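Local coordinates for protease VP4 (Blotched snakehead virus, PDB 2GEF), which is a birnavirus serine peptidase that uses a serine/lysine catalytic dyad, probably to cleave the viral polyprotein from which it is itself released, at residues V35-D40 against N127-V132; S45-A50 against H178-P183; Q10-K15 against G170-R175; A140-S145 against C198-A203; G30-V35 against L107-V112. One frame throughout, in Å; residues are numbered along the deposited sequence.

Contact 1: residues V35-D40 against N127-V132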
# COMPACT_ATOMS: atom_id res chain seq x y z
N VAL A 35 3.06 4.52 1.36
CA VAL A 35 3.31 4.71 2.77
C VAL A 35 4.11 6.00 3.01
O VAL A 35 5.26 6.13 2.52
CB VAL A 35 4.02 3.57 3.42
CG1 VAL A 35 4.33 3.96 5.01
CG2 VAL A 35 3.16 2.33 3.38
N VAL A 36 3.49 6.94 3.76
CA VAL A 36 4.16 8.23 3.95
C VAL A 36 4.52 8.34 5.50
O VAL A 36 3.80 7.77 6.39
CB VAL A 36 3.32 9.41 3.42
CG1 VAL A 36 2.87 9.23 1.98
CG2 VAL A 36 2.12 9.71 4.32
N ALA A 37 5.61 9.03 5.81
CA ALA A 37 6.04 9.33 7.14
C ALA A 37 6.73 10.71 7.14
O ALA A 37 7.29 11.18 6.07
CB ALA A 37 6.95 8.30 7.65
N PHE A 38 6.61 11.37 8.30
CA PHE A 38 7.13 12.77 8.55
C PHE A 38 8.08 12.88 9.72
O PHE A 38 7.69 12.53 10.81
CB PHE A 38 5.93 13.75 8.73
CG PHE A 38 4.82 13.49 7.74
CD1 PHE A 38 3.78 12.63 8.05
CD2 PHE A 38 4.86 14.07 6.49
CE1 PHE A 38 2.77 12.30 7.09
CE2 PHE A 38 3.89 13.82 5.54
CZ PHE A 38 2.82 12.91 5.85
N GLY A 39 9.29 13.43 9.55
CA GLY A 39 10.05 13.90 10.75
C GLY A 39 10.35 15.42 10.69
O GLY A 39 9.88 16.14 9.75
N ASP A 40 11.13 15.90 11.66
CA ASP A 40 11.75 17.22 11.67
C ASP A 40 12.63 17.05 10.42
O ASP A 40 13.00 15.95 10.13
CB ASP A 40 12.71 17.39 12.92
CG ASP A 40 12.12 16.98 14.21
OD1 ASP A 40 10.88 16.95 14.36
OD2 ASP A 40 12.95 16.67 15.11
N ASN A 127 13.56 -1.17 5.30
CA ASN A 127 13.61 0.29 5.47
C ASN A 127 13.53 0.26 7.01
O ASN A 127 13.03 -0.74 7.55
CB ASN A 127 12.36 1.01 4.76
CG ASN A 127 11.03 0.78 5.51
OD1 ASN A 127 10.96 0.37 6.70
ND2 ASN A 127 9.97 1.14 4.85
N ASP A 128 14.06 1.23 7.75
CA ASP A 128 14.09 1.03 9.22
C ASP A 128 12.96 1.85 9.84
O ASP A 128 13.05 2.49 10.88
CB ASP A 128 15.45 1.33 9.82
CG ASP A 128 16.59 0.74 9.01
OD1 ASP A 128 17.07 -0.37 9.36
OD2 ASP A 128 17.02 1.37 8.00
N MSE A 129 11.81 1.77 9.17
CA MSE A 129 10.72 2.65 9.49
C MSE A 129 9.94 1.87 10.56
O MSE A 129 10.18 0.65 10.72
CB MSE A 129 9.94 2.95 8.20
CG MSE A 129 10.83 3.63 7.13
SE MSE A 129 11.44 5.46 7.66
CE MSE A 129 9.59 6.02 8.00
N PRO A 130 9.08 2.55 11.32
CA PRO A 130 8.22 1.81 12.26
C PRO A 130 7.09 1.08 11.55
O PRO A 130 6.92 1.21 10.34
CB PRO A 130 7.60 2.94 13.13
CG PRO A 130 7.37 3.95 12.14
CD PRO A 130 8.80 3.99 11.43
N ALA A 131 6.33 0.28 12.30
CA ALA A 131 5.12 -0.33 11.80
C ALA A 131 4.18 0.70 11.15
O ALA A 131 4.15 1.87 11.54
CB ALA A 131 4.45 -1.07 12.92
N VAL A 132 3.42 0.29 10.15
CA VAL A 132 2.65 1.25 9.38
C VAL A 132 1.36 1.60 10.08
O VAL A 132 0.58 0.72 10.53
CB VAL A 132 2.48 0.73 7.95
CG1 VAL A 132 1.52 1.68 7.06
CG2 VAL A 132 3.95 0.65 7.30
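Matching chi1 torsions, 176° in Val35 and 175° in Val132, place CG1 of each valine trans to its own backbone N and let the two forked ends reach toward one another. They meet tip to tip: Val35 CG1 lies 4.0 Å from Val132 CG2, and Val35 CG2 lies 4.1 Å from Val132 CG1, so each fork offers both methyls to the other. Branching at CB suits both places, since it brings bulk close to the backbone without a long chain. Two residues further along the strand, on the same face, Ala37 is met by Met129, a selenomethionine substituted for methionine. Its side chain, bent at chi2 and chi3, curls round until CE rests 3.5 Å from Ala37 CB; a short alanine leaves space for that terminal methyl.

No hydrogen bond joins the segments, and the loop keeps its own shape. Asn127 makes an Asx turn in which Met129 N donates to Asn127 OD1 at 3.0 Å, from well above the carbonyl plane, while Asn127 ND2 is held by Tyr48 OH. The turn probably helps fix the backbone at Met129.

On the other face of strand 31-38, Val36 and Phe38 pack against helix 170-178. The side chain of Val132 is about 6 Å from that of Ser136, the nucleophile, and that of Val35 about 7 Å from that of Lys173, the catalytic lysine. The valine pair thus probably lines an apolar margin beside the serine/lysine dyad site, between a sheet strand and the loop leading toward the nucleophile.

Contact 2: residues S45-A50 against H178-P183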
# COMPACT_ATOMS: atom_id res chain seq x y z
N SER A 45 8.00 8.86 1.26
CA SER A 45 6.90 8.22 0.53
C SER A 45 7.60 7.04 -0.10
O SER A 45 8.71 7.20 -0.79
CB SER A 45 6.47 9.18 -0.63
OG SER A 45 5.37 8.71 -1.25
N GLU A 46 6.96 5.89 0.03
CA GLU A 46 7.51 4.58 -0.41
C GLU A 46 6.33 3.71 -0.84
O GLU A 46 5.30 3.81 -0.24
CB GLU A 46 7.92 3.90 0.91
CG GLU A 46 9.17 3.30 0.97
CD GLU A 46 9.57 3.09 2.44
OE1 GLU A 46 9.23 3.93 3.34
OE2 GLU A 46 10.22 2.07 2.71
N LEU A 47 6.53 2.68 -1.65
CA LEU A 47 5.56 1.53 -1.72
C LEU A 47 5.84 0.43 -0.81
O LEU A 47 6.96 0.19 -0.45
CB LEU A 47 5.54 1.00 -3.12
CG LEU A 47 5.04 2.11 -4.06
CD1 LEU A 47 5.08 1.46 -5.42
CD2 LEU A 47 3.69 2.72 -3.81
N TYR A 48 4.79 -0.21 -0.38
CA TYR A 48 4.77 -1.49 0.33
C TYR A 48 3.81 -2.37 -0.44
O TYR A 48 2.93 -1.86 -1.15
CB TYR A 48 4.22 -1.35 1.78
CG TYR A 48 5.15 -0.79 2.86
CD1 TYR A 48 5.91 0.37 2.67
CD2 TYR A 48 5.24 -1.40 4.06
CE1 TYR A 48 6.75 0.88 3.68
CE2 TYR A 48 6.08 -0.93 5.05
CZ TYR A 48 6.83 0.18 4.88
OH TYR A 48 7.65 0.57 6.03
N ILE A 49 3.95 -3.64 -0.25
CA ILE A 49 3.13 -4.64 -0.91
C ILE A 49 2.45 -5.36 0.16
O ILE A 49 3.13 -5.65 1.08
CB ILE A 49 3.85 -5.64 -1.81
CG1 ILE A 49 2.77 -6.29 -2.70
CG2 ILE A 49 4.81 -6.67 -1.02
CD1 ILE A 49 3.27 -7.16 -3.71
N ALA A 50 1.12 -5.43 0.13
CA ALA A 50 0.37 -6.31 1.05
C ALA A 50 0.25 -7.68 0.33
O ALA A 50 -0.19 -7.73 -0.89
CB ALA A 50 -0.98 -5.81 1.23
N HIS A 178 4.81 6.76 -8.92
CA HIS A 178 5.32 7.24 -10.25
C HIS A 178 6.84 6.88 -10.36
O HIS A 178 7.34 6.53 -11.43
CB HIS A 178 5.05 8.75 -10.37
CG HIS A 178 3.59 9.10 -10.40
ND1 HIS A 178 3.17 10.41 -10.62
CD2 HIS A 178 2.45 8.33 -10.29
CE1 HIS A 178 1.83 10.44 -10.61
NE2 HIS A 178 1.36 9.19 -10.45
N LYS A 179 7.51 6.85 -9.20
CA LYS A 179 8.87 6.53 -9.14
C LYS A 179 9.16 5.21 -9.80
O LYS A 179 10.24 4.96 -10.39
CB LYS A 179 9.39 6.61 -7.70
CG LYS A 179 10.96 6.36 -7.65
CD LYS A 179 11.50 6.17 -6.18
CE LYS A 179 13.09 5.97 -6.05
NZ LYS A 179 13.76 5.74 -4.60
N ILE A 180 8.23 4.29 -9.68
CA ILE A 180 8.45 3.13 -10.46
C ILE A 180 7.54 2.96 -11.65
O ILE A 180 7.37 1.89 -12.05
CB ILE A 180 8.55 1.88 -9.59
CG1 ILE A 180 7.23 1.57 -8.86
CG2 ILE A 180 9.75 1.98 -8.61
CD1 ILE A 180 7.29 0.16 -8.38
N GLY A 181 6.97 4.06 -12.22
CA GLY A 181 6.10 3.91 -13.46
C GLY A 181 4.63 3.42 -13.28
O GLY A 181 3.99 3.11 -14.24
N LEU A 182 4.10 3.51 -12.08
CA LEU A 182 2.76 3.05 -11.70
C LEU A 182 1.85 4.21 -11.39
O LEU A 182 2.37 5.18 -10.78
CB LEU A 182 2.81 2.21 -10.42
CG LEU A 182 3.62 0.94 -10.46
CD1 LEU A 182 3.37 -0.03 -9.22
CD2 LEU A 182 3.29 0.11 -11.79
N PRO A 183 0.54 4.11 -11.81
CA PRO A 183 -0.42 4.99 -11.26
C PRO A 183 -0.78 4.81 -9.81
O PRO A 183 -0.79 3.70 -9.25
CB PRO A 183 -1.66 4.80 -12.20
CG PRO A 183 -1.57 3.32 -12.55
CD PRO A 183 -0.07 3.24 -12.84
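Leu47 overlaps Ile180 through a single methyl: Leu47 CD1 lies 3.9 Å from Ile180 CD1 and 4.1 Å from Ile180 CG1, the two side chains meeting tip to tip. In Ile180 a chi1 of 65° tucks CG1 between the backbone N and the carbonyl carbon, and the extended chi2 then carries CD1 forward to the leucine. Leu182 CD1 comes up to the same Leu47 methyl at 4.4 Å, a looser touch.

Both partners are presented by the end of helix 170-178, which closes in a Schellman motif over a type I turn. Gly181 N bonds back to His178 O and Leu182 N to Ala177 O, and Gly181 is the C-prime residue with phi 79°, a backbone angle that costs glycine little because it has no CB. This reversal places Ile180 and Leu182, on its two flanks, toward strand 43-52.

A leucine fits the strand position because its branched end projects far enough from the strand to meet the turn. Ala176 of the helix also touches Leu47, and Leu182 packs on Leu32 of the neighbouring strand 31-38. His178 NE2 is hydrogen-bonded to Asp194 OD2, while the side chain of Leu47 is about 7 Å from that of catalytic Lys173.

Contact 3: residues Q10-K15 against G170-R175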
# COMPACT_ATOMS: atom_id res chain seq x y z
N GLN A 10 1.23 23.35 2.31
CA GLN A 10 2.43 23.15 3.06
C GLN A 10 3.54 22.60 2.15
O GLN A 10 3.46 21.48 1.68
CB GLN A 10 2.13 22.19 4.24
CG GLN A 10 3.34 21.77 5.22
CD GLN A 10 4.01 22.91 5.86
OE1 GLN A 10 5.26 23.23 5.64
NE2 GLN A 10 3.21 23.64 6.56
N THR A 11 4.63 23.32 2.02
CA THR A 11 5.84 22.78 1.43
C THR A 11 6.53 21.70 2.33
O THR A 11 6.66 21.88 3.53
CB THR A 11 6.77 23.94 1.02
OG1 THR A 11 6.18 24.61 -0.10
CG2 THR A 11 8.20 23.45 0.57
N LEU A 12 6.96 20.57 1.72
CA LEU A 12 7.41 19.32 2.40
C LEU A 12 8.79 19.10 1.80
O LEU A 12 8.99 19.39 0.61
CB LEU A 12 6.42 18.17 1.97
CG LEU A 12 5.02 17.96 2.63
CD1 LEU A 12 4.38 16.46 2.40
CD2 LEU A 12 5.24 18.11 4.10
N ALA A 13 9.80 18.72 2.59
CA ALA A 13 11.10 18.23 2.03
C ALA A 13 11.02 16.70 1.91
O ALA A 13 10.92 16.05 2.88
CB ALA A 13 12.29 18.73 2.85
N TYR A 14 10.93 16.17 0.71
CA TYR A 14 10.77 14.71 0.44
C TYR A 14 12.05 14.00 0.04
O TYR A 14 12.82 14.44 -0.80
CB TYR A 14 9.47 14.38 -0.47
CG TYR A 14 9.50 13.21 -1.46
CD1 TYR A 14 9.54 11.94 -1.01
CD2 TYR A 14 9.48 13.41 -2.84
CE1 TYR A 14 9.69 10.83 -1.83
CE2 TYR A 14 9.58 12.29 -3.75
CZ TYR A 14 9.66 10.95 -3.23
OH TYR A 14 9.78 9.69 -4.06
N LYS A 15 12.33 12.89 0.75
CA LYS A 15 13.37 11.94 0.37
C LYS A 15 12.81 10.53 0.13
O LYS A 15 11.70 10.14 0.60
CB LYS A 15 14.39 11.82 1.46
CG LYS A 15 15.05 13.11 1.82
CD LYS A 15 16.38 12.80 2.42
CE LYS A 15 16.95 14.00 3.07
NZ LYS A 15 18.45 13.81 3.41
N GLY A 170 -2.17 12.65 -0.95
CA GLY A 170 -2.22 12.11 -2.31
C GLY A 170 -1.01 12.44 -3.21
O GLY A 170 -0.40 11.62 -3.83
N ASN A 171 -0.73 13.69 -3.37
CA ASN A 171 0.45 14.11 -4.04
C ASN A 171 1.82 13.51 -3.62
O ASN A 171 2.63 13.20 -4.43
CB ASN A 171 0.54 15.61 -3.84
CG ASN A 171 1.46 16.19 -4.83
OD1 ASN A 171 2.68 15.90 -4.79
ND2 ASN A 171 0.91 16.84 -5.83
N LEU A 172 2.11 13.44 -2.35
CA LEU A 172 3.30 12.77 -1.93
C LEU A 172 3.24 11.22 -2.13
O LEU A 172 4.29 10.59 -2.42
CB LEU A 172 3.50 13.07 -0.41
CG LEU A 172 4.69 12.48 0.35
CD1 LEU A 172 5.89 13.08 -0.19
CD2 LEU A 172 4.52 12.90 1.88
N LYS A 173 2.04 10.66 -1.87
CA LYS A 173 1.74 9.26 -2.22
C LYS A 173 1.98 8.94 -3.66
O LYS A 173 2.66 7.92 -3.85
CB LYS A 173 0.38 8.75 -1.72
CG LYS A 173 0.38 8.51 -0.35
CD LYS A 173 -1.13 8.37 0.11
CE LYS A 173 -1.19 8.56 1.57
NZ LYS A 173 -1.38 7.32 2.24
N ALA A 174 1.59 9.82 -4.63
CA ALA A 174 1.74 9.57 -6.06
C ALA A 174 3.22 9.49 -6.41
O ALA A 174 3.64 8.64 -7.25
CB ALA A 174 1.13 10.74 -6.88
N ARG A 175 4.05 10.33 -5.76
CA ARG A 175 5.47 10.21 -5.97
C ARG A 175 5.97 8.77 -5.88
O ARG A 175 6.75 8.37 -6.62
CB ARG A 175 6.24 11.07 -4.96
CG ARG A 175 5.92 12.48 -4.98
CD ARG A 175 6.45 13.09 -6.25
NE ARG A 175 6.44 14.53 -6.13
CZ ARG A 175 7.23 15.36 -6.80
NH1 ARG A 175 8.17 14.89 -7.70
NH2 ARG A 175 7.07 16.66 -6.56
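Leu12 and Leu172 cross at about a right angle, with Leu12 CD1 set 3.6 Å from Leu172 CD2. The other methyl of Leu172 serves a different partner: Leu172 CD1 stands 3.8 Å from both CB and CG of Tyr14, at the root of the ring. A chi1 of 179° swings the leucine fork out from the helix so that its two branches divide between Leu12 and Tyr14.

Tyr14 lies slantwise to both of its helix partners. While its inner end meets Leu172, the outer part of the ring passes Arg175, one helical turn along: Tyr14 CE2 and CZ are each 3.8 Å from Arg175 CB, and Arg175 CG follows at 3.9 Å from CE2. Arg175 therefore offers its aliphatic stem to the ring. Its chain bends at chi2, and the guanidinium plane is turned 47° from the ring plane, far from a parallel stack.

The helix also carries Lys173, the dyad lysine, whose side chain runs to Ser136 in the active site. Ser45 OG probably hydrogen-bonds to Leu172 O, which would tie this first turn to strand 43-52, on which Tyr14 also rests.

No hydrogen bond crosses between the segments, so this contact holds by shape and apolar touch, whereas Ala13 and Lys15 add backbone bonds to Ser43 of strand 43-52. Tyrosine and arginine suit a partly exposed margin because each can bury hydrocarbon while keeping a polar end.

Contact 4: residues A140-S145 against C198-A203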
# COMPACT_ATOMS: atom_id res chain seq x y z
N ALA A 140 -5.62 -1.88 -0.84
CA ALA A 140 -4.59 -2.93 -1.06
C ALA A 140 -4.85 -4.27 -0.30
O ALA A 140 -4.76 -5.42 -0.78
CB ALA A 140 -3.17 -2.29 -0.64
N LEU A 141 -5.07 -4.14 0.99
CA LEU A 141 -5.57 -5.34 1.76
C LEU A 141 -6.58 -6.20 1.15
O LEU A 141 -6.45 -7.41 1.09
CB LEU A 141 -6.14 -4.89 3.13
CG LEU A 141 -5.01 -4.25 3.95
CD1 LEU A 141 -5.34 -3.83 5.45
CD2 LEU A 141 -3.67 -4.89 3.79
N ALA A 142 -7.68 -5.57 0.85
CA ALA A 142 -8.80 -6.14 0.05
C ALA A 142 -8.42 -6.82 -1.24
O ALA A 142 -8.82 -7.93 -1.51
CB ALA A 142 -9.81 -5.07 -0.32
N LEU A 143 -7.84 -6.06 -2.14
CA LEU A 143 -7.44 -6.68 -3.43
C LEU A 143 -6.47 -7.87 -3.11
O LEU A 143 -6.55 -8.93 -3.76
CB LEU A 143 -6.79 -5.60 -4.30
CG LEU A 143 -7.85 -4.50 -4.47
CD1 LEU A 143 -7.32 -3.51 -5.46
CD2 LEU A 143 -8.90 -5.10 -5.23
N ALA A 144 -5.56 -7.70 -2.12
CA ALA A 144 -4.49 -8.70 -1.93
C ALA A 144 -5.09 -9.92 -1.31
O ALA A 144 -4.63 -10.99 -1.53
CB ALA A 144 -3.31 -8.20 -1.10
N SER A 145 -6.13 -9.75 -0.54
CA SER A 145 -6.79 -10.88 0.04
C SER A 145 -7.69 -11.62 -1.02
O SER A 145 -8.14 -12.72 -0.77
CB SER A 145 -7.70 -10.43 1.23
OG SER A 145 -8.96 -10.09 0.59
N CYS A 198 -14.04 5.00 -6.23
CA CYS A 198 -14.82 5.22 -4.99
C CYS A 198 -15.37 3.97 -4.39
O CYS A 198 -15.95 3.96 -3.33
CB CYS A 198 -16.03 6.17 -5.32
SG CYS A 198 -15.24 7.70 -5.96
N THR A 199 -15.19 2.88 -5.09
CA THR A 199 -15.68 1.59 -4.52
C THR A 199 -14.64 0.50 -4.69
O THR A 199 -13.80 0.55 -5.60
CB THR A 199 -17.14 1.13 -5.07
OG1 THR A 199 -16.98 0.51 -6.36
CG2 THR A 199 -18.13 2.38 -5.18
N LEU A 200 -14.75 -0.48 -3.82
CA LEU A 200 -13.93 -1.71 -3.92
C LEU A 200 -14.10 -2.59 -5.17
O LEU A 200 -13.16 -3.24 -5.62
CB LEU A 200 -14.24 -2.51 -2.69
CG LEU A 200 -13.09 -3.22 -2.10
CD1 LEU A 200 -11.93 -2.24 -1.78
CD2 LEU A 200 -13.55 -4.10 -0.91
N ASP A 201 -15.31 -2.66 -5.67
CA ASP A 201 -15.64 -3.26 -6.99
C ASP A 201 -14.94 -2.59 -8.17
O ASP A 201 -14.36 -3.29 -9.01
CB ASP A 201 -17.16 -3.31 -7.15
CG ASP A 201 -17.74 -4.51 -6.36
OD1 ASP A 201 -17.27 -5.70 -6.50
OD2 ASP A 201 -18.65 -4.27 -5.50
N ASP A 202 -14.91 -1.26 -8.16
CA ASP A 202 -14.22 -0.51 -9.20
C ASP A 202 -12.74 -0.64 -9.08
O ASP A 202 -12.06 -0.74 -10.06
CB ASP A 202 -14.56 0.99 -9.17
CG ASP A 202 -15.98 1.24 -9.56
OD1 ASP A 202 -16.59 2.28 -9.17
OD2 ASP A 202 -16.51 0.27 -10.14
N ALA A 203 -12.23 -0.62 -7.89
CA ALA A 203 -10.78 -0.96 -7.69
C ALA A 203 -10.40 -2.36 -8.12
O ALA A 203 -9.37 -2.51 -8.67
CB ALA A 203 -10.48 -0.77 -6.22
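Leu200 closes on Ala142 with both branches of its fork: Ala142 CB is 3.8 Å from Leu200 CD1 and 3.9 Å from Leu200 CD2, so the alanine methyl faces the cleft between them. The chi1 of the leucine, -143°, lies away from a staggered value, which suggests slight strain. Alanine suits the opposing site because a single methyl lets the helices come near, with the CA atoms of Ala142 and Leu200 7.9 Å apart.

One residue on, Leu143 adopts the common leucine conformation, chi1 -59° with an extended chi2. This carries CD1 across to the second helix, where it lies 3.9 Å from Ala203 O and 4.3 Å from Ala203 CB. Tyr155 and Leu159 of strand 154-160 touch Leu143 and Leu200 respectively, so the strand lines the same interface.

Some polar groups are satisfied within each helix. Thr199 is the N-cap of helix 200-209: Thr199 OG1 accepts from Asp202 N at 3.3 Å, and the bond is fairly straight at 159°. In helix 138-146, Ser145 OG turns back to donate to Ala142 O at 3.0 Å. Ser146 OG bonds the same carbonyl.

With no hydrogen bond between the segments, the helix that follows the nucleophile Ser136 and the C-terminal helix are joined here by dispersion forces and the exclusion of water, as alanine methyls fit against leucine branches and one leucine methyl also rests near the carbonyl oxygen of Ala203.

Contact 5: residues G30-V35 against L107-V112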
# COMPACT_ATOMS: atom_id res chain seq x y z
N GLY A 30 -0.60 -10.10 -4.41
CA GLY A 30 -0.20 -9.01 -3.54
C GLY A 30 -0.74 -7.72 -4.12
O GLY A 30 -1.13 -7.69 -5.23
N ALA A 31 -0.85 -6.63 -3.34
CA ALA A 31 -1.28 -5.36 -3.89
C ALA A 31 -0.39 -4.28 -3.27
O ALA A 31 -0.01 -4.37 -2.07
CB ALA A 31 -2.73 -5.09 -3.63
N LEU A 32 -0.03 -3.31 -4.10
CA LEU A 32 0.77 -2.14 -3.71
C LEU A 32 -0.06 -1.03 -3.22
O LEU A 32 -1.16 -0.74 -3.75
CB LEU A 32 1.64 -1.61 -4.91
CG LEU A 32 2.63 -2.69 -5.37
CD1 LEU A 32 2.98 -2.43 -6.89
CD2 LEU A 32 4.04 -2.86 -4.49
N PHE A 33 0.52 -0.34 -2.23
CA PHE A 33 -0.05 0.83 -1.68
C PHE A 33 1.11 1.80 -1.19
O PHE A 33 2.19 1.34 -1.01
CB PHE A 33 -0.94 0.49 -0.51
CG PHE A 33 -0.22 -0.21 0.67
CD1 PHE A 33 0.07 0.50 1.86
CD2 PHE A 33 -0.02 -1.64 0.67
CE1 PHE A 33 0.68 -0.15 2.98
CE2 PHE A 33 0.55 -2.29 1.79
CZ PHE A 33 0.85 -1.59 2.95
N PRO A 34 0.86 3.14 -1.09
CA PRO A 34 1.82 4.10 -0.59
C PRO A 34 1.82 4.33 0.84
O PRO A 34 0.78 4.14 1.49
CB PRO A 34 1.53 5.33 -1.41
CG PRO A 34 0.07 5.26 -1.47
CD PRO A 34 -0.25 3.82 -1.77
N VAL A 35 3.06 4.52 1.36
CA VAL A 35 3.31 4.71 2.77
C VAL A 35 4.11 6.00 3.01
O VAL A 35 5.26 6.13 2.52
CB VAL A 35 4.02 3.57 3.42
CG1 VAL A 35 4.33 3.96 5.01
CG2 VAL A 35 3.16 2.33 3.38
N LEU A 107 5.06 -5.36 3.37
CA LEU A 107 6.52 -5.33 3.23
C LEU A 107 6.95 -4.12 2.44
O LEU A 107 6.34 -3.82 1.36
CB LEU A 107 7.08 -6.60 2.50
CG LEU A 107 6.67 -7.96 3.16
CD1 LEU A 107 6.78 -9.12 2.14
CD2 LEU A 107 7.47 -8.21 4.34
N PRO A 108 8.01 -3.43 2.89
CA PRO A 108 8.43 -2.29 2.02
C PRO A 108 8.99 -2.85 0.75
O PRO A 108 9.56 -3.88 0.78
CB PRO A 108 9.48 -1.51 2.88
CG PRO A 108 9.62 -2.36 4.20
CD PRO A 108 8.85 -3.63 4.08
N VAL A 109 8.80 -2.22 -0.40
CA VAL A 109 9.42 -2.68 -1.65
C VAL A 109 10.13 -1.51 -2.47
O VAL A 109 9.50 -0.41 -2.66
CB VAL A 109 8.37 -3.37 -2.49
CG1 VAL A 109 7.56 -4.38 -1.64
CG2 VAL A 109 7.42 -2.38 -3.06
N ALA A 110 11.34 -1.73 -3.01
CA ALA A 110 11.98 -0.75 -3.86
C ALA A 110 11.58 -0.78 -5.32
O ALA A 110 11.81 0.17 -5.97
CB ALA A 110 13.42 -0.97 -3.80
N ASP A 111 11.03 -1.86 -5.85
CA ASP A 111 10.71 -2.00 -7.24
C ASP A 111 10.01 -3.32 -7.53
O ASP A 111 10.00 -4.20 -6.71
CB ASP A 111 11.98 -2.03 -8.10
CG ASP A 111 11.74 -1.45 -9.53
OD1 ASP A 111 10.57 -1.07 -9.91
OD2 ASP A 111 12.73 -1.37 -10.27
N VAL A 112 9.53 -3.46 -8.77
CA VAL A 112 8.60 -4.53 -9.18
C VAL A 112 8.71 -4.78 -10.67
O VAL A 112 8.55 -3.87 -11.52
CB VAL A 112 7.06 -4.27 -8.83
CG1 VAL A 112 6.23 -5.60 -9.12
CG2 VAL A 112 6.90 -3.91 -7.35
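Leu32, Val109 and Val112 pack inside a corner where the chain leaves one sheet and enters another. Strand 104-109 belongs to the large mixed sheet, the backbone turns at Ala110, and strand 111-114 edges a three-stranded antiparallel sheet. In the mixed sheet strand 43-52 pairs with both 31-38 and 104-109, so Leu32 reaches across this middle strand to Val109, and the CA atoms of the two are 8.9 Å apart.

CD2 of Leu32 makes the closest approaches, with CD1 also near Val112. Leu32 CD2 approaches Val109 CG2 to 3.7 Å, the two side chains crossing at a slant. A chi1 of -48° wedges that valine methyl between its own backbone N and carbonyl carbon, from where it projects to the leucine. Past the corner, Val112 runs alongside Leu32 in the reverse sense, the two sliding by one another.

Valine's branching at CB suits an extended backbone, whereas leucine's longer chain lets one residue meet both valines. Val122 of strand 120-126 touches both valines, Ile49 of the middle strand touches Val109, and Leu182 covers Leu32. All three contact residues are buried, and the centre of the contact lies about 6 Å from the centre of the chain.

Their link remains wholly apolar, and beyond the corner Leu32 CD2 stands 4.2 Å from Val112 CG2.

In the fold
Contacts 2, 4 and 5 are buried, while contact 1 lies at the surface and contact 3 is only partly covered. Contacts 1 and 5 use opposite ends of strand 31-38 and share Val35; contact 2 uses the adjoining strand 43-52, and its centre is about 6 Å from that of contact 5. Contact 3 joins the N-terminal segment to the catalytic helix, which also packs on the face of strand 31-38 away from the loop of contact 1. Contact 4 joins helices and touches contacts 2 and 5 through Ala140, Leu141 and Ala144. The buried contacts rely on leucine, isoleucine, valine and alanine; toward the surface a selenomethionine, a tyrosine and an arginine stem join in.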